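Local structure of protease 2A (Rhinovirus C, 5X45) at residues R12-K17 with L37-T42; Y93-G98 with H128-D133; S62-R67 with P104-G109; M7-R12 with G46-P51. The protein probably cleaves the viral polyprotein, and perhaps host proteins too, as a zinc-containing cysteine protease of the chymotrypsin-like fold. All blocks are in the same frame, centred on the assembly; numbering follows the deposited sequence.

How the contacts relate
Contacts 1 and 4 both reach the small N-terminal sheet, sharing Arg12, and contact 1 is nested in the loop that contact 4 closes; Tyr16 packs on Ile50 between them. Contact 2, across the centre of the chain from both, pairs two strands of the C-terminal barrel and is the most buried of the four, its polar needs met mainly by backbone bonds. Contact 1 is also a strand pair, but one of its faces carries polar groups. Contacts 3 and 4 are loop contacts, partly buried, in each of which an aspartate carboxylate accepts a backbone N-H from the other segment. Met7, at the start of contact 4, touches Gly105 to Cys107 of contact 3.

Contact 1 (R12-K17 with L37-T42); sequences RDAIYK and LQVDST
Ala14 to Lys17 run antiparallel beside Gln38 to Ser41, the axes of strands 14-17 and 37-41 approaching to 4.6 Å at 160°. Ile15 with Asp40 and Lys17 with Gln38 are hydrogen-bonded pairs, each joined by two N-H...O=C bonds. Beyond the strand, Thr42 N reaches Asp13 O (2.9 Å) from above the carbonyl plane, a less straight bond that lengthens the ladder as the chains leave the sheet.

On the Ala14 and Tyr16 face, Val39 lies alongside Tyr16, pointing the same way. Its CG1 stands over the centre of the Tyr16 ring, 3.9 Å from the centroid, while CG2 meets CD2 near the rim at 3.5 Å. Tyr16 CG sits beside its own backbone N (chi1 -61°), which lays the ring under the branched valine. Small Ala14 leaves room for Val39 CG1, and Leu37 CD1 comes at the ring edge.

The Ile15 face is more mixed. The Ile15 and Thr42 side chains cross at about a right angle, CD1 3.9 Å from CB, and extended Gln38 gives NE2 to Asp40 OD1 (2.8 Å) nearly in its amide plane. One face thus joins the hydrophobic interior, while the other satisfies its polar groups by pairing them along strand 37-41 and with Asn23 and Thr25.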
loop_
_atom_site.group_PDB
_atom_site.type_symbol
_atom_site.label_atom_id
_atom_site.label_comp_id
_atom_site.label_asym_id
_atom_site.label_seq_id
_atom_site.Cartn_x
_atom_site.Cartn_y
_atom_site.Cartn_z
ATOM N N ARG A 12 14.166 4.837 -6.156
ATOM C CA ARG A 12 15.189 5.618 -6.861
ATOM C C ARG A 12 14.590 6.482 -7.965
ATOM O O ARG A 12 15.060 7.590 -8.241
ATOM C CB ARG A 12 16.248 4.721 -7.498
ATOM C CG ARG A 12 17.453 5.522 -7.978
ATOM C CD ARG A 12 18.145 4.906 -9.193
ATOM N NE ARG A 12 19.282 4.047 -8.869
ATOM C CZ ARG A 12 19.643 2.986 -9.589
ATOM N NH1 ARG A 12 20.690 2.258 -9.223
ATOM N NH2 ARG A 12 18.959 2.656 -10.680
ATOM N N ASP A 13 13.558 5.956 -8.608
ATOM C CA ASP A 13 13.003 6.607 -9.784
ATOM C C ASP A 13 11.502 6.913 -9.712
ATOM O O ASP A 13 10.981 7.623 -10.570
ATOM C CB ASP A 13 13.337 5.775 -11.029
ATOM C CG ASP A 13 13.003 4.301 -10.864
ATOM O OD1 ASP A 13 12.202 3.953 -9.969
ATOM O OD2 ASP A 13 13.559 3.488 -11.637
ATOM N N ALA A 14 10.802 6.408 -8.700
ATOM C CA ALA A 14 9.346 6.535 -8.689
ATOM C C ALA A 14 8.767 6.772 -7.299
ATOM O O ALA A 14 9.383 6.448 -6.281
ATOM C CB ALA A 14 8.712 5.303 -9.303
ATOM N N ILE A 15 7.565 7.341 -7.281
ATOM C CA ILE A 15 6.798 7.546 -6.058
ATOM C C ILE A 15 5.442 6.846 -6.166
ATOM O O ILE A 15 4.711 7.038 -7.137
ATOM C CB ILE A 15 6.554 9.028 -5.786
ATOM C CG1 ILE A 15 7.874 9.781 -5.687
ATOM C CG2 ILE A 15 5.722 9.200 -4.528
ATOM C CD1 ILE A 15 7.708 11.285 -5.784
ATOM N N TYR A 16 5.114 6.037 -5.164
ATOM C CA TYR A 16 3.881 5.255 -5.145
ATOM C C TYR A 16 2.938 5.797 -4.079
ATOM O O TYR A 16 3.304 5.883 -2.909
ATOM C CB TYR A 16 4.189 3.779 -4.872
ATOM C CG TYR A 16 5.064 3.107 -5.903
ATOM C CD1 TYR A 16 6.420 3.429 -6.033
ATOM C CD2 TYR A 16 4.547 2.114 -6.720
ATOM C CE1 TYR A 16 7.222 2.795 -6.986
ATOM C CE2 TYR A 16 5.337 1.476 -7.665
ATOM C CZ TYR A 16 6.665 1.818 -7.795
ATOM O OH TYR A 16 7.417 1.166 -8.738
ATOM N N LYS A 17 1.726 6.163 -4.475
ATOM C CA LYS A 17 0.758 6.691 -3.524
ATOM C C LYS A 17 -0.588 6.015 -3.718
ATOM O O LYS A 17 -0.863 5.469 -4.785
ATOM C CB LYS A 17 0.605 8.205 -3.694
ATOM C CG LYS A 17 1.920 8.961 -3.695
ATOM C CD LYS A 17 1.732 10.465 -3.639
ATOM C CE LYS A 17 2.080 10.981 -2.245
ATOM N NZ LYS A 17 1.846 12.443 -2.084
ATOM N N LEU A 37 -4.057 2.804 -6.735
ATOM C CA LEU A 37 -2.623 3.054 -6.839
ATOM C C LEU A 37 -2.290 4.062 -7.910
ATOM O O LEU A 37 -2.776 3.973 -9.038
ATOM C CB LEU A 37 -1.879 1.755 -7.141
ATOM C CG LEU A 37 -0.362 1.868 -7.232
ATOM C CD1 LEU A 37 0.253 2.165 -5.856
ATOM C CD2 LEU A 37 0.224 0.604 -7.831
ATOM N N GLN A 38 -1.449 5.022 -7.554
ATOM C CA GLN A 38 -0.910 5.958 -8.528
ATOM C C GLN A 38 0.602 5.938 -8.446
ATOM O O GLN A 38 1.161 5.942 -7.353
ATOM C CB GLN A 38 -1.430 7.373 -8.294
ATOM C CG GLN A 38 -0.695 8.404 -9.144
ATOM C CD GLN A 38 -1.349 9.772 -9.156
ATOM O OE1 GLN A 38 -2.565 9.906 -8.992
ATOM N NE2 GLN A 38 -0.531 10.806 -9.316
ATOM N N VAL A 39 1.268 5.866 -9.591
ATOM C CA VAL A 39 2.720 5.907 -9.579
ATOM C C VAL A 39 3.223 7.078 -10.414
ATOM O O VAL A 39 2.818 7.254 -11.565
ATOM C CB VAL A 39 3.346 4.615 -10.106
ATOM C CG1 VAL A 39 4.861 4.655 -9.890
ATOM C CG2 VAL A 39 2.741 3.415 -9.408
ATOM N N ASP A 40 4.111 7.874 -9.821
ATOM C CA ASP A 40 4.696 9.023 -10.498
ATOM C C ASP A 40 6.193 8.836 -10.637
ATOM O O ASP A 40 6.840 8.284 -9.755
ATOM C CB ASP A 40 4.390 10.324 -9.743
ATOM C CG ASP A 40 2.914 10.722 -9.823
ATOM O OD1 ASP A 40 2.057 9.834 -10.008
ATOM O OD2 ASP A 40 2.608 11.930 -9.717
ATOM N N SER A 41 6.742 9.270 -11.763
ATOM C CA SER A 41 8.187 9.302 -11.918
ATOM C C SER A 41 8.754 10.460 -11.105
ATOM O O SER A 41 8.040 11.412 -10.787
ATOM C CB SER A 41 8.568 9.453 -13.379
ATOM O OG SER A 41 8.119 10.706 -13.850
ATOM N N THR A 42 10.026 10.375 -10.748
ATOM C CA THR A 42 10.658 11.466 -10.024
ATOM C C THR A 42 12.142 11.614 -10.329
ATOM O O THR A 42 12.867 10.638 -10.519
ATOM C CB THR A 42 10.446 11.319 -8.499
ATOM O OG1 THR A 42 11.009 12.460 -7.832
ATOM C CG2 THR A 42 11.104 10.046 -7.971
#

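Contact 2 (Y93-G98 with H128-D133); sequences YNLLIG and HVAFTD
Leu96 and Phe131 exchange the two shortest bonds of this strand pair: Leu96 N to Phe131 O and Phe131 N to Leu96 O, both 2.8 Å. The second is the straighter, at 171°, with its donor in the carbonyl plane. Gly98 and Val129 form the next such pair, again with two hydrogen bonds, and Asp133 N continues the ladder to Asn94 O (3.1 Å), where the 93-98 segment turns a corner, at Asn94.

Leu96 and Phe131 stand on the same face. Phe131 swings its ring along the strand, bringing CD1 to 3.5 Å from Leu96 O, which lies at the ring edge, and Tyr60 meets this ring edge-to-face. Leu96 CD1 instead reaches over Asp133, touching its CB at 3.9 Å; the carboxylate of Asp133 is in a salt bridge with Arg135. Gly98 O receives Val129 N (2.9 Å), and Val129 CG1 lies 3.4 Å from the same oxygen.

These strands, 95-98 and 129-133, are neighbours in the six-stranded antiparallel barrel of the C-terminal half, one of the two beta domains of the chymotrypsin-like fold; strands 67-76 and 116-124 flank them.

Toward the face shared by Leu95, Ile97 and Ala130, a second torsion of -81° turns Ile97 CD1 toward the partner strand, onto Ala130 CB (3.5 Å). Leu95 CD2 touches the same methyl at 3.8 Å, so one small residue receives two larger ones. At the Gly98 end the Ile97 and His128 side chains cross at about a right angle, CG2 4.0 Å from CD2, a loose contact with a poorly ordered ring.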
loop_
_atom_site.group_PDB
_atom_site.type_symbol
_atom_site.label_atom_id
_atom_site.label_comp_id
_atom_site.label_asym_id
_atom_site.label_seq_id
_atom_site.Cartn_x
_atom_site.Cartn_y
_atom_site.Cartn_z
ATOM N N TYR A 93 -7.727 -5.538 -6.719
ATOM C CA TYR A 93 -6.928 -6.693 -7.134
ATOM C C TYR A 93 -5.562 -6.737 -6.450
ATOM O O TYR A 93 -5.054 -5.710 -5.985
ATOM C CB TYR A 93 -6.762 -6.697 -8.657
ATOM C CG TYR A 93 -8.077 -6.890 -9.376
ATOM C CD1 TYR A 93 -8.579 -8.168 -9.618
ATOM C CD2 TYR A 93 -8.844 -5.802 -9.770
ATOM C CE1 TYR A 93 -9.801 -8.354 -10.260
ATOM C CE2 TYR A 93 -10.061 -5.976 -10.407
ATOM C CZ TYR A 93 -10.532 -7.255 -10.651
ATOM O OH TYR A 93 -11.740 -7.434 -11.285
ATOM N N ASN A 94 -4.989 -7.939 -6.375
ATOM C CA ASN A 94 -3.667 -8.155 -5.786
ATOM C C ASN A 94 -3.529 -7.635 -4.361
ATOM O O ASN A 94 -2.795 -6.681 -4.093
ATOM C CB ASN A 94 -2.579 -7.540 -6.678
ATOM C CG ASN A 94 -2.534 -8.178 -8.063
ATOM O OD1 ASN A 94 -2.791 -7.524 -9.074
ATOM N ND2 ASN A 94 -2.204 -9.461 -8.110
ATOM N N LEU A 95 -4.242 -8.273 -3.441
ATOM C CA LEU A 95 -4.185 -7.858 -2.055
ATOM C C LEU A 95 -3.448 -8.848 -1.174
ATOM O O LEU A 95 -3.489 -10.063 -1.391
ATOM C CB LEU A 95 -5.592 -7.624 -1.508
ATOM C CG LEU A 95 -6.148 -6.354 -2.144
ATOM C CD1 LEU A 95 -7.220 -6.702 -3.160
ATOM C CD2 LEU A 95 -6.633 -5.349 -1.104
ATOM N N LEU A 96 -2.779 -8.297 -0.170
ATOM C CA LEU A 96 -2.281 -9.070 0.950
ATOM C C LEU A 96 -3.183 -8.808 2.148
ATOM O O LEU A 96 -3.475 -7.657 2.463
ATOM C CB LEU A 96 -0.837 -8.696 1.255
ATOM C CG LEU A 96 0.119 -8.943 0.090
ATOM C CD1 LEU A 96 1.313 -8.009 0.190
ATOM C CD2 LEU A 96 0.558 -10.401 0.074
ATOM N N ILE A 97 -3.692 -9.864 2.769
ATOM C CA ILE A 97 -4.578 -9.672 3.913
ATOM C C ILE A 97 -4.025 -10.320 5.170
ATOM O O ILE A 97 -3.706 -11.510 5.169
ATOM C CB ILE A 97 -5.985 -10.245 3.672
ATOM C CG1 ILE A 97 -6.521 -9.860 2.288
ATOM C CG2 ILE A 97 -6.919 -9.812 4.799
ATOM C CD1 ILE A 97 -7.097 -8.483 2.208
ATOM N N GLY A 98 -3.933 -9.539 6.243
ATOM C CA GLY A 98 -3.437 -10.056 7.499
ATOM C C GLY A 98 -4.284 -9.585 8.661
ATOM O O GLY A 98 -5.049 -8.633 8.537
ATOM N N HIS A 128 -8.599 -6.882 10.630
ATOM C CA HIS A 128 -8.033 -7.198 9.347
ATOM C C HIS A 128 -7.504 -5.940 8.686
ATOM O O HIS A 128 -8.114 -4.867 8.766
ATOM C CB HIS A 128 -9.061 -7.889 8.486
ATOM C CG HIS A 128 -9.154 -9.336 8.792
ATOM N ND1 HIS A 128 -10.086 -9.845 9.672
ATOM C CD2 HIS A 128 -8.348 -10.361 8.454
ATOM C CE1 HIS A 128 -9.894 -11.145 9.794
ATOM N NE2 HIS A 128 -8.841 -11.484 9.070
ATOM N N VAL A 129 -6.355 -6.077 8.047
ATOM C CA VAL A 129 -5.745 -4.989 7.315
ATOM C C VAL A 129 -5.414 -5.532 5.929
ATOM O O VAL A 129 -4.918 -6.655 5.795
ATOM C CB VAL A 129 -4.505 -4.441 8.047
ATOM C CG1 VAL A 129 -3.567 -5.579 8.411
ATOM C CG2 VAL A 129 -3.799 -3.366 7.199
ATOM N N ALA A 130 -5.724 -4.744 4.906
ATOM C CA ALA A 130 -5.501 -5.125 3.516
ATOM C C ALA A 130 -4.445 -4.235 2.885
ATOM O O ALA A 130 -4.519 -3.007 2.960
ATOM C CB ALA A 130 -6.797 -5.033 2.724
ATOM N N PHE A 131 -3.467 -4.860 2.251
ATOM C CA PHE A 131 -2.416 -4.114 1.590
ATOM C C PHE A 131 -2.509 -4.345 0.087
ATOM O O PHE A 131 -2.809 -5.463 -0.345
ATOM C CB PHE A 131 -1.030 -4.546 2.094
ATOM C CG PHE A 131 -0.896 -4.589 3.598
ATOM C CD1 PHE A 131 -1.255 -5.730 4.312
ATOM C CD2 PHE A 131 -0.379 -3.498 4.295
ATOM C CE1 PHE A 131 -1.114 -5.777 5.697
ATOM C CE2 PHE A 131 -0.235 -3.539 5.677
ATOM C CZ PHE A 131 -0.605 -4.683 6.383
ATOM N N THR A 132 -2.263 -3.310 -0.712
ATOM C CA THR A 132 -1.978 -3.561 -2.117
ATOM C C THR A 132 -0.538 -4.033 -2.222
ATOM O O THR A 132 0.374 -3.426 -1.670
ATOM C CB THR A 132 -2.181 -2.340 -3.037
ATOM O OG1 THR A 132 -1.174 -1.360 -2.782
ATOM C CG2 THR A 132 -3.508 -1.742 -2.815
ATOM N N ASP A 133 -0.359 -5.144 -2.914
ATOM C CA ASP A 133 0.949 -5.675 -3.202
ATOM C C ASP A 133 1.547 -4.818 -4.318
ATOM O O ASP A 133 0.975 -4.722 -5.405
ATOM C CB ASP A 133 0.836 -7.152 -3.610
ATOM C CG ASP A 133 2.190 -7.851 -3.726
ATOM O OD1 ASP A 133 3.239 -7.170 -3.846
ATOM O OD2 ASP A 133 2.196 -9.102 -3.688
#

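Contact 3 (S62-R67 with P104-G109)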
loop_
_atom_site.group_PDB
_atom_site.type_symbol
_atom_site.label_atom_id
_atom_site.label_comp_id
_atom_site.label_asym_id
_atom_site.label_seq_id
_atom_site.Cartn_x
_atom_site.Cartn_y
_atom_site.Cartn_z
ATOM N N SER A 62 1.260 1.492 11.417
ATOM C CA SER A 62 -0.118 1.864 11.727
ATOM C C SER A 62 -0.166 3.313 12.178
ATOM O O SER A 62 0.342 3.629 13.262
ATOM C CB SER A 62 -0.692 0.964 12.827
ATOM O OG SER A 62 -1.927 1.474 13.315
ATOM N N ARG A 63 -0.784 4.190 11.384
ATOM C CA ARG A 63 -0.794 5.613 11.741
ATOM C C ARG A 63 -1.643 5.856 12.982
ATOM O O ARG A 63 -1.246 6.623 13.859
ATOM C CB ARG A 63 -1.297 6.501 10.597
ATOM C CG ARG A 63 -1.018 7.976 10.876
ATOM C CD ARG A 63 -1.518 8.896 9.791
ATOM N NE ARG A 63 -2.933 9.216 9.973
ATOM C CZ ARG A 63 -3.387 10.370 10.455
ATOM N NH1 ARG A 63 -2.538 11.327 10.807
ATOM N NH2 ARG A 63 -4.692 10.570 10.587
ATOM N N SER A 64 -2.788 5.181 13.061
ATOM C CA SER A 64 -3.717 5.340 14.173
ATOM C C SER A 64 -3.113 4.945 15.518
ATOM O O SER A 64 -3.453 5.537 16.541
ATOM C CB SER A 64 -4.985 4.522 13.927
ATOM O OG SER A 64 -4.680 3.154 13.737
ATOM N N LYS A 65 -2.228 3.946 15.517
ATOM C CA LYS A 65 -1.533 3.519 16.737
ATOM C C LYS A 65 -0.147 4.147 16.852
ATOM O O LYS A 65 0.497 4.038 17.893
ATOM C CB LYS A 65 -1.413 1.991 16.786
ATOM C CG LYS A 65 -2.751 1.288 16.839
ATOM C CD LYS A 65 -3.487 1.649 18.101
ATOM C CE LYS A 65 -4.741 0.816 18.265
ATOM N NZ LYS A 65 -5.526 1.278 19.447
ATOM N N ASP A 66 0.284 4.805 15.775
ATOM C CA ASP A 66 1.619 5.401 15.630
ATOM C C ASP A 66 2.762 4.459 16.040
ATOM O O ASP A 66 3.640 4.828 16.821
ATOM C CB ASP A 66 1.711 6.703 16.428
ATOM C CG ASP A 66 2.828 7.621 15.927
ATOM O OD1 ASP A 66 3.175 7.533 14.725
ATOM O OD2 ASP A 66 3.362 8.424 16.731
ATOM N N ARG A 67 2.747 3.245 15.502
ATOM C CA ARG A 67 3.828 2.289 15.722
ATOM C C ARG A 67 3.829 1.226 14.641
ATOM O O ARG A 67 2.875 1.094 13.884
ATOM C CB ARG A 67 3.707 1.629 17.098
ATOM C CG ARG A 67 2.346 0.997 17.356
ATOM C CD ARG A 67 2.415 -0.081 18.415
ATOM N NE ARG A 67 3.067 -1.285 17.913
ATOM C CZ ARG A 67 3.010 -2.471 18.510
ATOM N NH1 ARG A 67 2.324 -2.624 19.635
ATOM N NH2 ARG A 67 3.631 -3.513 17.976
ATOM N N PRO A 104 -9.913 4.075 9.447
ATOM C CA PRO A 104 -9.862 5.109 8.411
ATOM C C PRO A 104 -8.711 6.081 8.661
ATOM O O PRO A 104 -8.545 6.557 9.780
ATOM C CB PRO A 104 -11.221 5.803 8.545
ATOM C CG PRO A 104 -12.127 4.729 9.057
ATOM C CD PRO A 104 -11.281 3.874 9.964
ATOM N N GLY A 105 -7.913 6.350 7.634
ATOM C CA GLY A 105 -6.782 7.245 7.785
ATOM C C GLY A 105 -5.441 6.534 7.795
ATOM O O GLY A 105 -4.393 7.179 7.775
ATOM N N ASP A 106 -5.468 5.206 7.842
ATOM C CA ASP A 106 -4.235 4.425 7.896
ATOM C C ASP A 106 -3.709 4.086 6.494
ATOM O O ASP A 106 -2.618 3.530 6.355
ATOM C CB ASP A 106 -4.446 3.135 8.709
ATOM C CG ASP A 106 -4.666 3.399 10.203
ATOM O OD1 ASP A 106 -4.464 4.549 10.657
ATOM O OD2 ASP A 106 -5.050 2.451 10.927
ATOM N N CYS A 107 -4.487 4.409 5.461
ATOM C CA CYS A 107 -4.099 4.092 4.080
ATOM C C CYS A 107 -2.766 4.735 3.693
ATOM O O CYS A 107 -2.510 5.902 3.995
ATOM C CB CYS A 107 -5.201 4.516 3.100
ATOM S SG CYS A 107 -6.803 3.703 3.399
ATOM N N GLY A 108 -1.906 3.950 3.048
ATOM C CA GLY A 108 -0.601 4.432 2.640
ATOM C C GLY A 108 0.527 3.929 3.534
ATOM O O GLY A 108 1.698 3.978 3.148
ATOM N N GLY A 109 0.176 3.473 4.739
ATOM C CA GLY A 109 1.140 2.914 5.668
ATOM C C GLY A 109 1.855 1.747 5.022
ATOM O O GLY A 109 1.232 0.915 4.360
HETATM O O HOH W 1 -0.950 3.483 8.766
#
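Ser64 and Asp106 meet through both oxygens of the carboxylate. Ser64 OG gives its hydrogen to Asp106 OD2 (2.9 Å), which accepts on its syn lone pair, while Ser64 N reaches OD1 (3.0 Å) from above the carboxylate plane. The serine hydroxyl is held between its backbone N and carbonyl carbon (chi1 57°), which carries OG to the same carboxylate that its own N-H engages. Asp106 CG lies beside its backbone N, and a nearly flat second torsion of -10° presents both oxygens to the serine. Glu103 N also binds OD2, fixing the carboxylate from its own side of the contact.

Arg63 takes a different route. Its chain starts extended, with CG opposite the backbone N, then bends at chi3, 84°, so that NE is brought to Gly105 O. The bond they make is only a weak one (3.3 Å), with the oxygen near the guanidinium plane at its edge. A water completes the link, accepting from Arg63 N (2.7 Å) and donating to Asp106 O. Glycine suits position 105, whose backbone angles would press a side chain against the preceding carbonyl.

Asp106 to Gly109 form a type II turn, within a PGDCGG sequence like that bearing the nucleophilic cysteine in enteroviral 2A proteases. Bonds to a carboxylate that is presumably charged tie the first residue of the turn, Asp106, to the 62-67 hairpin loop; Cys107 follows it.

Contact 4 (M7-R12 with G46-P51); sequences MFVHTR and GPDVIP
His10 lays its imidazole flat against Gly46, whose CA stands over the middle of one ring face, 3.4 Å from the centroid and only 4° off the normal. With CG anti to the backbone N (chi1 -173°) the ring reaches out to this loop, and its NE2 bonds Val44 O. Glycine fits because a side chain on Gly46 would run into the carbonyls of His10 and Thr11; its N also bonds Thr11 O (2.7 Å), from above the carbonyl plane.

Asp48 pairs with His10 backbone in both directions. His10 N gives an almost straight bond, 176°, to Asp48 OD2 (2.8 Å), met on its anti side, and Asp48 N returns one to His10 O (3.0 Å). The carboxylate thus stands in for a backbone carbonyl beside strand 9-10. Lys110 is a weak, distant ion partner of its other oxygen.

Beside these polar bonds the contact turns apolar: Val9 CG1 touches Asp48 CB at 3.8 Å, and the Thr11 and Ile50 side chains cross, with CG2 3.9 Å from CD1 and Tyr16 alongside. Val9 also packs on Val117 and Met120 of the barrel. The 46-51 segment belongs to the interdomain linker of this chymotrypsin-like fold, fastened here to the edge strand of the N-terminal sheet before running on to the zinc ligands Cys53 and Cys55.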
loop_
_atom_site.group_PDB
_atom_site.type_symbol
_atom_site.label_atom_id
_atom_site.label_comp_id
_atom_site.label_asym_id
_atom_site.label_seq_id
_atom_site.Cartn_x
_atom_site.Cartn_y
_atom_site.Cartn_z
ATOM N N MET A 7 3.591 7.906 4.446
ATOM C CA MET A 7 2.451 7.195 3.860
ATOM C C MET A 7 2.568 7.091 2.332
ATOM O O MET A 7 1.594 7.297 1.613
ATOM C CB MET A 7 1.137 7.904 4.209
ATOM C CG MET A 7 0.994 8.336 5.660
ATOM S SD MET A 7 0.799 6.954 6.780
ATOM C CE MET A 7 -0.970 6.668 6.717
ATOM N N PHE A 8 3.772 6.841 1.840
ATOM C CA PHE A 8 4.002 6.688 0.414
ATOM C C PHE A 8 5.288 5.897 0.255
ATOM O O PHE A 8 6.034 5.740 1.213
ATOM C CB PHE A 8 4.101 8.050 -0.300
ATOM C CG PHE A 8 5.177 8.957 0.254
ATOM C CD1 PHE A 8 6.496 8.842 -0.175
ATOM C CD2 PHE A 8 4.868 9.932 1.201
ATOM C CE1 PHE A 8 7.494 9.677 0.348
ATOM C CE2 PHE A 8 5.861 10.780 1.721
ATOM C CZ PHE A 8 7.167 10.647 1.301
ATOM N N VAL A 9 5.549 5.412 -0.953
ATOM C CA VAL A 9 6.785 4.701 -1.234
ATOM C C VAL A 9 7.612 5.467 -2.250
ATOM O O VAL A 9 7.134 5.784 -3.331
ATOM C CB VAL A 9 6.508 3.282 -1.751
ATOM C CG1 VAL A 9 7.806 2.538 -1.988
ATOM C CG2 VAL A 9 5.610 2.536 -0.772
ATOM N N HIS A 10 8.861 5.750 -1.901
ATOM C CA HIS A 10 9.720 6.577 -2.738
ATOM C C HIS A 10 10.991 5.826 -3.128
ATOM O O HIS A 10 11.941 5.745 -2.353
ATOM C CB HIS A 10 10.058 7.872 -2.001
ATOM C CG HIS A 10 10.802 8.868 -2.835
ATOM N ND1 HIS A 10 11.332 10.027 -2.303
ATOM C CD2 HIS A 10 11.097 8.886 -4.151
ATOM C CE1 HIS A 10 11.928 10.713 -3.263
ATOM N NE2 HIS A 10 11.801 10.047 -4.393
ATOM N N THR A 11 11.004 5.279 -4.337
ATOM C CA THR A 11 12.157 4.517 -4.812
ATOM C C THR A 11 13.145 5.428 -5.529
ATOM O O THR A 11 12.965 6.650 -5.529
ATOM C CB THR A 11 11.728 3.383 -5.759
ATOM O OG1 THR A 11 11.175 3.943 -6.956
ATOM C CG2 THR A 11 10.703 2.473 -5.081
ATOM N N ARG A 12 14.166 4.837 -6.156
ATOM C CA ARG A 12 15.189 5.618 -6.861
ATOM C C ARG A 12 14.590 6.482 -7.965
ATOM O O ARG A 12 15.060 7.590 -8.241
ATOM C CB ARG A 12 16.248 4.721 -7.498
ATOM C CG ARG A 12 17.453 5.522 -7.978
ATOM C CD ARG A 12 18.145 4.906 -9.193
ATOM N NE ARG A 12 19.282 4.047 -8.869
ATOM C CZ ARG A 12 19.643 2.986 -9.589
ATOM N NH1 ARG A 12 20.690 2.258 -9.223
ATOM N NH2 ARG A 12 18.959 2.656 -10.680
ATOM N N GLY A 46 14.712 8.176 -4.181
ATOM C CA GLY A 46 14.214 7.850 -2.858
ATOM C C GLY A 46 14.936 6.665 -2.252
ATOM O O GLY A 46 15.625 5.920 -2.953
ATOM N N PRO A 47 14.768 6.474 -0.935
ATOM C CA PRO A 47 15.464 5.436 -0.168
ATOM C C PRO A 47 14.818 4.051 -0.228
ATOM O O PRO A 47 15.481 3.081 0.129
ATOM C CB PRO A 47 15.416 5.981 1.256
ATOM C CG PRO A 47 14.148 6.765 1.297
ATOM C CD PRO A 47 14.007 7.388 -0.062
ATOM N N ASP A 48 13.556 3.959 -0.638
ATOM C CA ASP A 48 12.827 2.684 -0.576
ATOM C C ASP A 48 13.137 1.739 -1.738
ATOM O O ASP A 48 13.459 2.174 -2.847
ATOM C CB ASP A 48 11.313 2.929 -0.522
ATOM C CG ASP A 48 10.906 3.818 0.639
ATOM O OD1 ASP A 48 11.531 3.697 1.726
ATOM O OD2 ASP A 48 9.959 4.626 0.462
ATOM N N VAL A 49 12.981 0.442 -1.478
ATOM C CA VAL A 49 13.248 -0.595 -2.471
ATOM C C VAL A 49 12.108 -1.611 -2.513
ATOM O O VAL A 49 11.750 -2.201 -1.492
ATOM C CB VAL A 49 14.567 -1.331 -2.171
ATOM C CG1 VAL A 49 14.733 -2.538 -3.089
ATOM C CG2 VAL A 49 15.748 -0.377 -2.303
ATOM N N ILE A 50 11.530 -1.807 -3.693
ATOM C CA ILE A 50 10.508 -2.830 -3.867
ATOM C C ILE A 50 11.154 -4.115 -4.386
ATOM O O ILE A 50 11.640 -4.155 -5.510
ATOM C CB ILE A 50 9.397 -2.346 -4.814
ATOM C CG1 ILE A 50 8.810 -1.037 -4.279
ATOM C CG2 ILE A 50 8.313 -3.412 -4.985
ATOM C CD1 ILE A 50 7.924 -0.318 -5.259
ATOM N N PRO A 51 11.180 -5.124 -3.541
ATOM C CA PRO A 51 11.860 -6.376 -3.819
ATOM C C PRO A 51 11.100 -7.238 -4.771
ATOM O O PRO A 51 9.937 -7.068 -4.944
ATOM C CB PRO A 51 11.922 -7.045 -2.455
ATOM C CG PRO A 51 10.911 -6.372 -1.626
ATOM C CD PRO A 51 10.501 -5.114 -2.246
#